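Local coordinates for protein purine nucleoside phosphorylase (Thermus thermophilus, PDB 1ODI) that probably catalyses the reversible phosphorolysis of purine nucleosides, releasing the free base and a pentose 1-phosphate, at residues Gly89-Ala94 with Val175-Met180. Residues are numbered along the deposited sequence; the frame is centred on the assembly and turned at random.
Sequences GTAGAA and VLAFEM. With ADN (adenosine), chain H; SO4 (sulfate ion), chain G.
Gly-92 and Phe-178 form an antiparallel hydrogen-bonded pair: Gly-92 N donates to Phe-178 O at 2.9 Å, and Phe-178 N returns a bond to Gly-92 O. Ala-94 N adds a third bond to Leu-176 O. On one face Ala-91 CB meets Ala-177 CB at 3.8 Å. On the other, Phe-178 places CG anti to its carbonyl carbon (chi1 -72°), which brings the ring edge, through CE1, to 3.9 Å from Ala-94 CB; Trp-170 meets this ring with planes about 75° apart.

Adenosine covers the Gly-92 side, where a CB would clash with N6. Thr-90 turns OG1 between its backbone N and carbonyl carbon (chi1 63°), where it donates a hydrogen bond to sulfate O3 at 2.8 Å, while Thr-90 N bonds sulfate O1. Met-180 N donates to adenosine O2' (2.9 Å), and its side chain, bent at chi3, lies against the nucleoside with CG 3.8 Å from N3 and SD 3.8 Å from C3'. With an alanine here the nucleoside would probably lose this packing, leaving a gap beside sugar and base. The bent Glu-179 side chain carries OE2 to a salt bridge with Arg-87 and OE1 to a hydrogen bond with Ser-155. The paired strands thus supply one wall of a site completed by His-5 (adenosine) and Arg-44 (sulfate) of the second subunit, consistent with sulfate occupying the phosphate position of a phosphorylase.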
ATOM      1  N   GLY A  89     -20.938   6.530  22.473  1.00 18.88           N
ATOM      2  CA  GLY A  89     -19.993   7.636  22.445  1.00 18.51           C
ATOM      3  C   GLY A  89     -20.475   8.901  21.761  1.00 15.58           C
ATOM      4  O   GLY A  89     -21.670   9.108  21.567  1.00 13.27           O
ATOM      5  N   THR A  90     -19.533   9.764  21.409  1.00 16.11           N
ATOM      6  CA  THR A  90     -19.861  11.003  20.720  1.00 17.68           C
ATOM      7  C   THR A  90     -19.062  11.014  19.423  1.00 17.31           C
ATOM      8  O   THR A  90     -18.136  10.224  19.267  1.00 17.52           O
ATOM      9  CB  THR A  90     -19.490  12.236  21.571  1.00 18.87           C
ATOM     10  OG1 THR A  90     -18.078  12.265  21.787  1.00 24.76           O
ATOM     11  CG2 THR A  90     -20.185  12.174  22.925  1.00 15.52           C
ATOM     12  N   ALA A  91     -19.424  11.895  18.496  1.00 17.56           N
ATOM     13  CA  ALA A  91     -18.724  11.982  17.215  1.00 19.85           C
ATOM     14  C   ALA A  91     -18.814  13.383  16.611  1.00 18.03           C
ATOM     15  O   ALA A  91     -19.634  14.198  17.031  1.00 18.31           O
ATOM     16  CB  ALA A  91     -19.295  10.945  16.235  1.00 12.78           C
ATOM     17  N   GLY A  92     -17.954  13.653  15.631  1.00 17.98           N
ATOM     18  CA  GLY A  92     -17.953  14.947  14.974  1.00 17.99           C
ATOM     19  C   GLY A  92     -18.592  14.865  13.603  1.00 16.23           C
ATOM     20  O   GLY A  92     -18.145  14.080  12.768  1.00 15.44           O
ATOM     21  N   ALA A  93     -19.635  15.665  13.370  1.00 15.77           N
ATOM     22  CA  ALA A  93     -20.347  15.667  12.084  1.00 17.83           C
ATOM     23  C   ALA A  93     -19.451  15.997  10.887  1.00 20.43           C
ATOM     24  O   ALA A  93     -18.661  16.943  10.924  1.00 20.64           O
ATOM     25  CB  ALA A  93     -21.511  16.641  12.141  1.00 18.95           C
ATOM     26  N   ALA A  94     -19.587  15.214   9.821  1.00 24.09           N
ATOM     27  CA  ALA A  94     -18.783  15.402   8.616  1.00 25.21           C
ATOM     28  C   ALA A  94     -19.372  16.473   7.713  1.00 30.18           C
ATOM     29  O   ALA A  94     -18.687  17.007   6.845  1.00 34.29           O
ATOM     30  CB  ALA A  94     -18.665  14.093   7.855  1.00 21.41           C
ATOM     31  N   VAL A 175     -20.152   9.038   4.764  1.00 13.84           N
ATOM     32  CA  VAL A 175     -19.681   9.148   6.142  1.00 12.33           C
ATOM     33  C   VAL A 175     -20.439  10.262   6.850  1.00 18.11           C
ATOM     34  O   VAL A 175     -20.362  11.424   6.449  1.00 18.15           O
ATOM     35  CB  VAL A 175     -18.163   9.448   6.204  1.00 18.48           C
ATOM     36  CG1 VAL A 175     -17.739   9.732   7.650  1.00 16.97           C
ATOM     37  CG2 VAL A 175     -17.373   8.257   5.644  1.00 13.88           C
ATOM     38  N   LEU A 176     -21.169   9.910   7.902  1.00 12.89           N
ATOM     39  CA  LEU A 176     -21.942  10.893   8.637  1.00 14.87           C
ATOM     40  C   LEU A 176     -21.123  11.619   9.698  1.00 19.98           C
ATOM     41  O   LEU A 176     -21.333  12.809   9.945  1.00 21.12           O
ATOM     42  CB  LEU A 176     -23.157  10.234   9.292  1.00 17.85           C
ATOM     43  CG  LEU A 176     -24.214   9.617   8.373  1.00 16.33           C
ATOM     44  CD1 LEU A 176     -25.293   8.972   9.216  1.00 20.56           C
ATOM     45  CD2 LEU A 176     -24.818  10.679   7.484  1.00 12.37           C
ATOM     46  N   ALA A 177     -20.187  10.916  10.323  1.00 20.01           N
ATOM     47  CA  ALA A 177     -19.376  11.539  11.363  1.00 18.41           C
ATOM     48  C   ALA A 177     -18.098  10.764  11.654  1.00 20.62           C
ATOM     49  O   ALA A 177     -17.964   9.591  11.294  1.00 20.12           O
ATOM     50  CB  ALA A 177     -20.198  11.691  12.645  1.00 12.07           C
ATOM     51  N   PHE A 178     -17.163  11.434  12.317  1.00 19.48           N
ATOM     52  CA  PHE A 178     -15.902  10.821  12.664  1.00 18.00           C
ATOM     53  C   PHE A 178     -15.832  10.578  14.149  1.00 19.66           C
ATOM     54  O   PHE A 178     -16.208  11.436  14.947  1.00 21.00           O
ATOM     55  CB  PHE A 178     -14.721  11.708  12.251  1.00 20.32           C
ATOM     56  CG  PHE A 178     -14.497  11.768  10.773  1.00 19.17           C
ATOM     57  CD1 PHE A 178     -15.358  12.494   9.955  1.00 19.82           C
ATOM     58  CD2 PHE A 178     -13.455  11.055  10.190  1.00 19.96           C
ATOM     59  CE1 PHE A 178     -15.187  12.507   8.568  1.00 24.56           C
ATOM     60  CE2 PHE A 178     -13.275  11.060   8.805  1.00 22.27           C
ATOM     61  CZ  PHE A 178     -14.145  11.788   7.993  1.00 19.93           C
ATOM     62  N   GLU A 179     -15.357   9.391  14.505  1.00 16.78           N
ATOM     63  CA  GLU A 179     -15.179   9.012  15.891  1.00 16.68           C
ATOM     64  C   GLU A 179     -13.933   8.118  15.944  1.00 17.78           C
ATOM     65  O   GLU A 179     -13.298   7.893  14.909  1.00 15.94           O
ATOM     66  CB  GLU A 179     -16.446   8.338  16.430  1.00 11.71           C
ATOM     67  CG  GLU A 179     -16.977   7.211  15.602  1.00 13.88           C
ATOM     68  CD  GLU A 179     -16.526   5.882  16.126  1.00 16.77           C
ATOM     69  OE1 GLU A 179     -15.601   5.293  15.535  1.00 19.50           O
ATOM     70  OE2 GLU A 179     -17.094   5.438  17.145  1.00 22.98           O
ATOM     71  N   MET A 180     -13.576   7.611  17.122  1.00 15.49           N
ATOM     72  CA  MET A 180     -12.344   6.835  17.244  1.00 16.03           C
ATOM     73  C   MET A 180     -12.371   5.476  17.939  1.00 15.48           C
ATOM     74  O   MET A 180     -11.398   5.118  18.602  1.00 12.88           O
ATOM     75  CB  MET A 180     -11.289   7.700  17.943  1.00 18.92           C
ATOM     76  CG  MET A 180     -11.017   9.041  17.269  1.00 19.48           C
ATOM     77  SD  MET A 180     -10.001  10.152  18.290  1.00 19.66           S
ATOM     78  CE  MET A 180      -8.404   9.320  18.224  1.00 17.51           C
TER
HETATM   79  O5' ADN H1237     -13.063  13.803  21.782  1.00 31.89           O
HETATM   80  C5' ADN H1237     -12.623  12.785  20.903  1.00 26.25           C
HETATM   81  C4' ADN H1237     -13.359  11.518  21.382  1.00 31.21           C
HETATM   82  O4' ADN H1237     -14.833  11.601  21.290  1.00 29.78           O
HETATM   83  C3' ADN H1237     -13.012  10.304  20.539  1.00 32.65           C
HETATM   84  O3' ADN H1237     -12.853   9.211  21.466  1.00 31.26           O
HETATM   85  C2' ADN H1237     -14.195  10.080  19.567  1.00 29.62           C
HETATM   86  O2' ADN H1237     -14.720   8.755  19.581  1.00 29.57           O
HETATM   87  C1' ADN H1237     -15.195  11.214  19.952  1.00 31.69           C
HETATM   88  N9  ADN H1237     -15.243  12.404  19.014  1.00 30.00           N
HETATM   89  C8  ADN H1237     -16.090  13.517  19.178  1.00 29.95           C
HETATM   90  N7  ADN H1237     -15.978  14.449  18.268  1.00 28.79           N
HETATM   91  C5  ADN H1237     -14.992  13.956  17.414  1.00 28.12           C
HETATM   92  C6  ADN H1237     -14.373  14.483  16.205  1.00 27.69           C
HETATM   93  N6  ADN H1237     -14.708  15.663  15.675  1.00 29.27           N
HETATM   94  N1  ADN H1237     -13.403  13.713  15.599  1.00 27.43           N
HETATM   95  C2  ADN H1237     -13.053  12.510  16.134  1.00 19.23           C
HETATM   96  N3  ADN H1237     -13.558  11.920  17.254  1.00 17.10           N
HETATM   97  C4  ADN H1237     -14.521  12.694  17.849  1.00 23.39           C
HETATM   98  S   SO4 G1236     -16.414   9.151  23.294  1.00 21.71           S
HETATM   99  O1  SO4 G1236     -16.618   8.865  21.863  1.00 28.67           O
HETATM  100  O2  SO4 G1236     -17.066   8.104  24.099  1.00 23.51           O
HETATM  101  O3  SO4 G1236     -16.996  10.468  23.614  1.00 24.50           O
HETATM  102  O4  SO4 G1236     -14.973   9.165  23.604  1.00 23.80           O